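Local coordinates for phosphate-specific transport system accessory protein PhoU homolog (Streptococcus pneumoniae, PDB 2I0M), which probably takes part in regulating phosphate uptake, acting as an all-helical, zinc-binding homodimer, at residues E11-F16 and L77-S82; S143-I148 and N199-L204. One frame throughout, in Å; residues are numbered along the deposited sequence.

Interaction 1: residues E11-F16 and L77-S82; sequences ELEQSF and LRFVIS
The backbones are nearest at Leu12 and Val80, whose CA atoms are 8.4 Å apart, where helical segments 11-16 and 77-82 run in nearly the same direction at 23° with axes 11.0 Å apart. Side chains have to bridge so wide a spacing, and Phe79, long and flat, can span it. Its CG lies anti to the backbone N (chi1 176°), which carries the ring across to the other helix, where it slides past Leu12 in the opposite sense. Leu12 offers a methyl to the ring: CD1 stands 4.2 Å from Phe79 CE2, approaching obliquely. The same methyl lies 4.4 Å from Val80 CG2, the one branch by which this short residue touches it. Glu13 lines the far rim of the ring: its CB lies in the ring plane 3.7 Å from Phe79 CZ, and the extended chain follows that rim, crossing the Phe79 side chain at about a right angle, so that OE2 also meets the edge, 3.6 Å from Phe79 CE1. The carboxylate is turned steeply to the ring, their planes 79° apart. The contact joins near-parallel helices 5-35 and 74-105 of the helical PhoU fold; Leu12 and Val80 both touch Cys63 of helix 39-66, and Glu13 packs on Phe137 and His140. No hydrogen bond joins the two segments. A carboxylate oxygen beside the partly positive C-H rim of a phenyl ring is probably favourable, and with His140 against it and a bound zinc ion about 8 Å from its side chain, may help the buried acid to be accommodated.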
loop_
_atom_site.group_PDB
_atom_site.type_symbol
_atom_site.label_atom_id
_atom_site.label_comp_id
_atom_site.label_asym_id
_atom_site.label_seq_id
_atom_site.Cartn_x
_atom_site.Cartn_y
_atom_site.Cartn_z
ATOM N N GLU A 11 -10.158 -23.687 8.037
ATOM C CA GLU A 11 -11.400 -22.947 7.801
ATOM C C GLU A 11 -11.171 -21.444 7.717
ATOM O O GLU A 11 -11.790 -20.774 6.907
ATOM C CB GLU A 11 -12.460 -23.297 8.854
ATOM C CG GLU A 11 -13.319 -24.502 8.463
ATOM C CD GLU A 11 -13.941 -25.230 9.656
ATOM O OE1 GLU A 11 -14.378 -26.395 9.477
ATOM O OE2 GLU A 11 -14.000 -24.652 10.768
ATOM N N LEU A 12 -10.264 -20.923 8.547
ATOM C CA LEU A 12 -9.843 -19.525 8.463
ATOM C C LEU A 12 -9.182 -19.220 7.117
ATOM O O LEU A 12 -9.423 -18.174 6.520
ATOM C CB LEU A 12 -8.879 -19.167 9.605
ATOM C CG LEU A 12 -8.729 -17.705 10.073
ATOM C CD1 LEU A 12 -7.282 -17.428 10.472
ATOM C CD2 LEU A 12 -9.190 -16.688 9.050
ATOM N N GLU A 13 -8.351 -20.129 6.635
ATOM C CA GLU A 13 -7.781 -19.966 5.298
ATOM C C GLU A 13 -8.850 -19.896 4.187
ATOM O O GLU A 13 -8.688 -19.157 3.212
ATOM C CB GLU A 13 -6.783 -21.077 5.000
ATOM C CG GLU A 13 -6.046 -20.888 3.689
ATOM C CD GLU A 13 -4.808 -21.749 3.602
ATOM O OE1 GLU A 13 -4.924 -22.992 3.637
ATOM O OE2 GLU A 13 -3.711 -21.168 3.508
ATOM N N GLN A 14 -9.927 -20.662 4.337
ATOM C CA GLN A 14 -10.975 -20.683 3.321
ATOM C C GLN A 14 -11.774 -19.388 3.310
ATOM O O GLN A 14 -12.164 -18.917 2.233
ATOM C CB GLN A 14 -11.904 -21.906 3.469
ATOM C CG GLN A 14 -11.293 -23.226 2.966
ATOM C CD GLN A 14 -10.891 -23.194 1.487
ATOM O OE1 GLN A 14 -9.742 -23.474 1.134
ATOM N NE2 GLN A 14 -11.836 -22.855 0.629
ATOM N N SER A 15 -12.018 -18.828 4.499
ATOM C CA SER A 15 -12.631 -17.501 4.630
ATOM C C SER A 15 -11.839 -16.453 3.854
ATOM O O SER A 15 -12.416 -15.645 3.131
ATOM C CB SER A 15 -12.713 -17.068 6.101
ATOM O OG SER A 15 -13.671 -17.832 6.812
ATOM N N PHE A 16 -10.517 -16.488 4.021
ATOM C CA PHE A 16 -9.585 -15.566 3.373
ATOM C C PHE A 16 -9.546 -15.718 1.839
ATOM O O PHE A 16 -9.589 -14.724 1.116
ATOM C CB PHE A 16 -8.193 -15.725 4.016
ATOM C CG PHE A 16 -7.089 -15.062 3.248
ATOM C CD1 PHE A 16 -6.280 -15.809 2.397
ATOM C CD2 PHE A 16 -6.866 -13.678 3.364
ATOM C CE1 PHE A 16 -5.279 -15.202 1.677
ATOM C CE2 PHE A 16 -5.864 -13.059 2.630
ATOM C CZ PHE A 16 -5.056 -13.815 1.796
ATOM N N LEU A 77 1.300 -19.320 14.420
ATOM C CA LEU A 77 1.317 -17.927 14.800
ATOM C C LEU A 77 1.587 -17.079 13.564
ATOM O O LEU A 77 0.876 -16.118 13.283
ATOM C CB LEU A 77 2.393 -17.718 15.858
ATOM C CG LEU A 77 2.279 -16.542 16.816
ATOM C CD1 LEU A 77 3.166 -15.392 16.339
ATOM C CD2 LEU A 77 0.822 -16.116 17.014
ATOM N N ARG A 78 2.617 -17.471 12.823
ATOM C CA ARG A 78 2.947 -16.863 11.543
ATOM C C ARG A 78 1.761 -16.940 10.600
ATOM O O ARG A 78 1.546 -16.038 9.795
ATOM C CB ARG A 78 4.167 -17.550 10.912
ATOM C CG ARG A 78 5.394 -17.559 11.825
ATOM C CD ARG A 78 6.688 -17.388 11.048
ATOM N NE ARG A 78 6.958 -18.500 10.139
ATOM C CZ ARG A 78 7.591 -19.622 10.471
ATOM N NH1 ARG A 78 8.016 -19.820 11.713
ATOM N NH2 ARG A 78 7.787 -20.560 9.556
ATOM N N PHE A 79 0.983 -18.007 10.726
ATOM C CA PHE A 79 -0.147 -18.227 9.846
ATOM C C PHE A 79 -1.247 -17.214 10.094
ATOM O O PHE A 79 -1.610 -16.492 9.198
ATOM C CB PHE A 79 -0.702 -19.655 9.939
ATOM C CG PHE A 79 -1.925 -19.859 9.093
ATOM C CD1 PHE A 79 -1.805 -20.135 7.731
ATOM C CD2 PHE A 79 -3.196 -19.721 9.638
ATOM C CE1 PHE A 79 -2.919 -20.309 6.939
ATOM C CE2 PHE A 79 -4.316 -19.875 8.852
ATOM C CZ PHE A 79 -4.183 -20.176 7.498
ATOM N N VAL A 80 -1.772 -17.178 11.316
ATOM C CA VAL A 80 -2.843 -16.252 11.686
ATOM C C VAL A 80 -2.427 -14.779 11.417
ATOM O O VAL A 80 -3.244 -13.976 10.945
ATOM C CB VAL A 80 -3.304 -16.499 13.147
ATOM C CG1 VAL A 80 -4.269 -15.440 13.617
ATOM C CG2 VAL A 80 -3.933 -17.871 13.279
ATOM N N ILE A 81 -1.158 -14.451 11.684
ATOM C CA ILE A 81 -0.615 -13.114 11.404
ATOM C C ILE A 81 -0.633 -12.828 9.898
ATOM O O ILE A 81 -0.881 -11.707 9.475
ATOM C CB ILE A 81 0.835 -12.951 11.959
ATOM C CG1 ILE A 81 0.840 -12.956 13.505
ATOM C CG2 ILE A 81 1.496 -11.663 11.418
ATOM C CD1 ILE A 81 2.247 -12.933 14.153
ATOM N N SER A 82 -0.385 -13.857 9.096
ATOM C CA SER A 82 -0.385 -13.736 7.646
ATOM C C SER A 82 -1.786 -13.491 7.085
ATOM O O SER A 82 -1.943 -12.751 6.134
ATOM C CB SER A 82 0.221 -14.991 7.008
ATOM O OG SER A 82 1.570 -15.149 7.406
#

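Interaction 2: residues S143-I148 and N199-L204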
loop_
_atom_site.group_PDB
_atom_site.type_symbol
_atom_site.label_atom_id
_atom_site.label_comp_id
_atom_site.label_asym_id
_atom_site.label_seq_id
_atom_site.Cartn_x
_atom_site.Cartn_y
_atom_site.Cartn_z
ATOM N N SER A 143 8.238 -20.287 -3.240
ATOM C CA SER A 143 8.684 -20.111 -4.629
ATOM C C SER A 143 7.603 -19.718 -5.624
ATOM O O SER A 143 7.848 -18.898 -6.502
ATOM C CB SER A 143 9.398 -21.358 -5.115
ATOM O OG SER A 143 10.363 -21.720 -4.156
ATOM N N LYS A 144 6.417 -20.293 -5.498
ATOM C CA LYS A 144 5.310 -19.832 -6.325
ATOM C C LYS A 144 4.961 -18.370 -5.970
ATOM O O LYS A 144 4.745 -17.559 -6.867
ATOM C CB LYS A 144 4.083 -20.771 -6.258
ATOM C CG LYS A 144 4.419 -22.271 -6.324
ATOM C CD LYS A 144 3.394 -23.100 -7.127
ATOM C CE LYS A 144 1.972 -22.946 -6.572
ATOM N NZ LYS A 144 0.908 -23.351 -7.566
ATOM N N ALA A 145 4.960 -18.029 -4.678
ATOM C CA ALA A 145 4.763 -16.636 -4.245
ATOM C C ALA A 145 5.764 -15.695 -4.901
ATOM O O ALA A 145 5.377 -14.691 -5.482
ATOM C CB ALA A 145 4.837 -16.514 -2.723
ATOM N N ILE A 146 7.048 -16.045 -4.809
ATOM C CA ILE A 146 8.147 -15.243 -5.356
ATOM C C ILE A 146 8.028 -15.036 -6.874
ATOM O O ILE A 146 8.208 -13.909 -7.360
ATOM C CB ILE A 146 9.520 -15.859 -5.001
ATOM C CG1 ILE A 146 9.782 -15.728 -3.496
ATOM C CG2 ILE A 146 10.645 -15.217 -5.822
ATOM C CD1 ILE A 146 10.962 -16.539 -2.992
ATOM N N SER A 147 7.726 -16.108 -7.614
ATOM C CA SER A 147 7.515 -15.988 -9.053
ATOM C C SER A 147 6.330 -15.057 -9.401
ATOM O O SER A 147 6.433 -14.257 -10.336
ATOM C CB SER A 147 7.392 -17.363 -9.724
ATOM O OG SER A 147 6.235 -18.040 -9.260
ATOM N N ILE A 148 5.241 -15.124 -8.631
ATOM C CA ILE A 148 4.113 -14.187 -8.804
ATOM C C ILE A 148 4.497 -12.719 -8.558
ATOM O O ILE A 148 4.166 -11.840 -9.373
ATOM C CB ILE A 148 2.893 -14.574 -7.932
ATOM C CG1 ILE A 148 2.319 -15.929 -8.393
ATOM C CG2 ILE A 148 1.807 -13.468 -7.963
ATOM C CD1 ILE A 148 1.462 -16.602 -7.356
ATOM N N ASN A 199 3.009 -7.761 -1.951
ATOM C CA ASN A 199 2.954 -7.779 -0.507
ATOM C C ASN A 199 2.386 -9.085 0.087
ATOM O O ASN A 199 2.907 -9.569 1.081
ATOM C CB ASN A 199 2.182 -6.560 0.019
ATOM C CG ASN A 199 2.981 -5.249 -0.086
ATOM O OD1 ASN A 199 2.401 -4.157 -0.221
ATOM N ND2 ASN A 199 4.303 -5.351 -0.016
ATOM N N ILE A 200 1.359 -9.674 -0.522
ATOM C CA ILE A 200 0.776 -10.905 0.035
ATOM C C ILE A 200 1.732 -12.065 -0.212
ATOM O O ILE A 200 1.928 -12.917 0.658
ATOM C CB ILE A 200 -0.649 -11.205 -0.484
ATOM C CG1 ILE A 200 -1.614 -10.063 -0.135
ATOM C CG2 ILE A 200 -1.177 -12.517 0.109
ATOM C CD1 ILE A 200 -2.960 -10.153 -0.825
ATOM N N CYS A 201 2.367 -12.037 -1.382
ATOM C CA CYS A 201 3.476 -12.924 -1.737
ATOM C C CYS A 201 4.623 -12.946 -0.722
ATOM O O CYS A 201 5.064 -14.009 -0.328
ATOM C CB CYS A 201 3.982 -12.604 -3.151
ATOM S SG CYS A 201 2.808 -13.032 -4.476
ATOM N N GLU A 202 5.100 -11.772 -0.305
ATOM C CA GLU A 202 6.159 -11.659 0.714
ATOM C C GLU A 202 5.743 -12.245 2.063
ATOM O O GLU A 202 6.536 -12.885 2.736
ATOM C CB GLU A 202 6.581 -10.203 0.919
ATOM C CG GLU A 202 7.137 -9.522 -0.325
ATOM C CD GLU A 202 7.645 -8.108 -0.050
ATOM O OE1 GLU A 202 8.817 -7.830 -0.360
ATOM O OE2 GLU A 202 6.871 -7.272 0.470
ATOM N N ARG A 203 4.499 -12.006 2.450
ATOM C CA ARG A 203 3.894 -12.602 3.645
ATOM C C ARG A 203 3.922 -14.131 3.581
ATOM O O ARG A 203 4.111 -14.808 4.588
ATOM C CB ARG A 203 2.436 -12.123 3.766
ATOM C CG ARG A 203 1.852 -12.188 5.153
ATOM C CD ARG A 203 2.205 -10.947 6.002
ATOM N NE ARG A 203 3.205 -11.277 7.010
ATOM C CZ ARG A 203 3.554 -10.507 8.033
ATOM N NH1 ARG A 203 2.979 -9.327 8.232
ATOM N NH2 ARG A 203 4.487 -10.944 8.870
ATOM N N LEU A 204 3.715 -14.658 2.381
ATOM C CA LEU A 204 3.796 -16.097 2.132
ATOM C C LEU A 204 5.240 -16.597 2.301
ATOM O O LEU A 204 5.464 -17.679 2.862
ATOM C CB LEU A 204 3.254 -16.403 0.732
ATOM C CG LEU A 204 2.371 -17.610 0.389
ATOM C CD1 LEU A 204 1.583 -18.138 1.588
ATOM C CD2 LEU A 204 1.420 -17.244 -0.783
#
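Between Ala145 and Cys201 the flat groups are peptide carbonyls, each met by the partner's side chain. Cys201 CB sits over one face of the Ala145 carbonyl, 3.4 Å from Ala145 O, and Cys201 SG lies on the same side but nearer the plane, 3.2 Å from that oxygen. In return, Ala145 CB comes within 3.5 Å of Cys201 O, tilted from its carbonyl plane. Alanine suits this place because a lone methyl lets the backbones come together: the two CA atoms are 4.7 Å apart, and the axes 8.4 Å. The methyl also rests on Leu204, with Ala145 CB 3.8 Å from Leu204 CB. The Cys201 sulfur lies beside its own backbone N (chi1 -69°), leaning toward Ile148, whose CG2 methyl is 3.7 Å from Cys201 SG. Leu204 also touches Leu133 of helix 117-136 and Phe137. With segments 143-148 and 199-204 at 157°, small residues at the crossing and larger aliphatics beyond it make a close antiparallel helix pair, here seating the short helix 142-150 against the long helix 177-209 within the all-helical PhoU fold.

In the fold
From the N terminus, helix 5-35 leads through helix 39-66 to helix 74-105, and interaction 1 closes this excursion by bringing the first and third of these helices side by side. The chain then passes through helix 117-136 before interaction 2 opens; that contact closes around helix 152-168 when helix 177-209 returns to helix 142-150. The two loops follow in series and neither nest nor cross. They nevertheless meet in space: Ser82 CA lies 3.7 Å from Arg203 CG, so helix 74-105 packs on helix 177-209. At this junction the dimer partner joins in, since Arg203 makes a salt bridge with Glu60 of the second subunit.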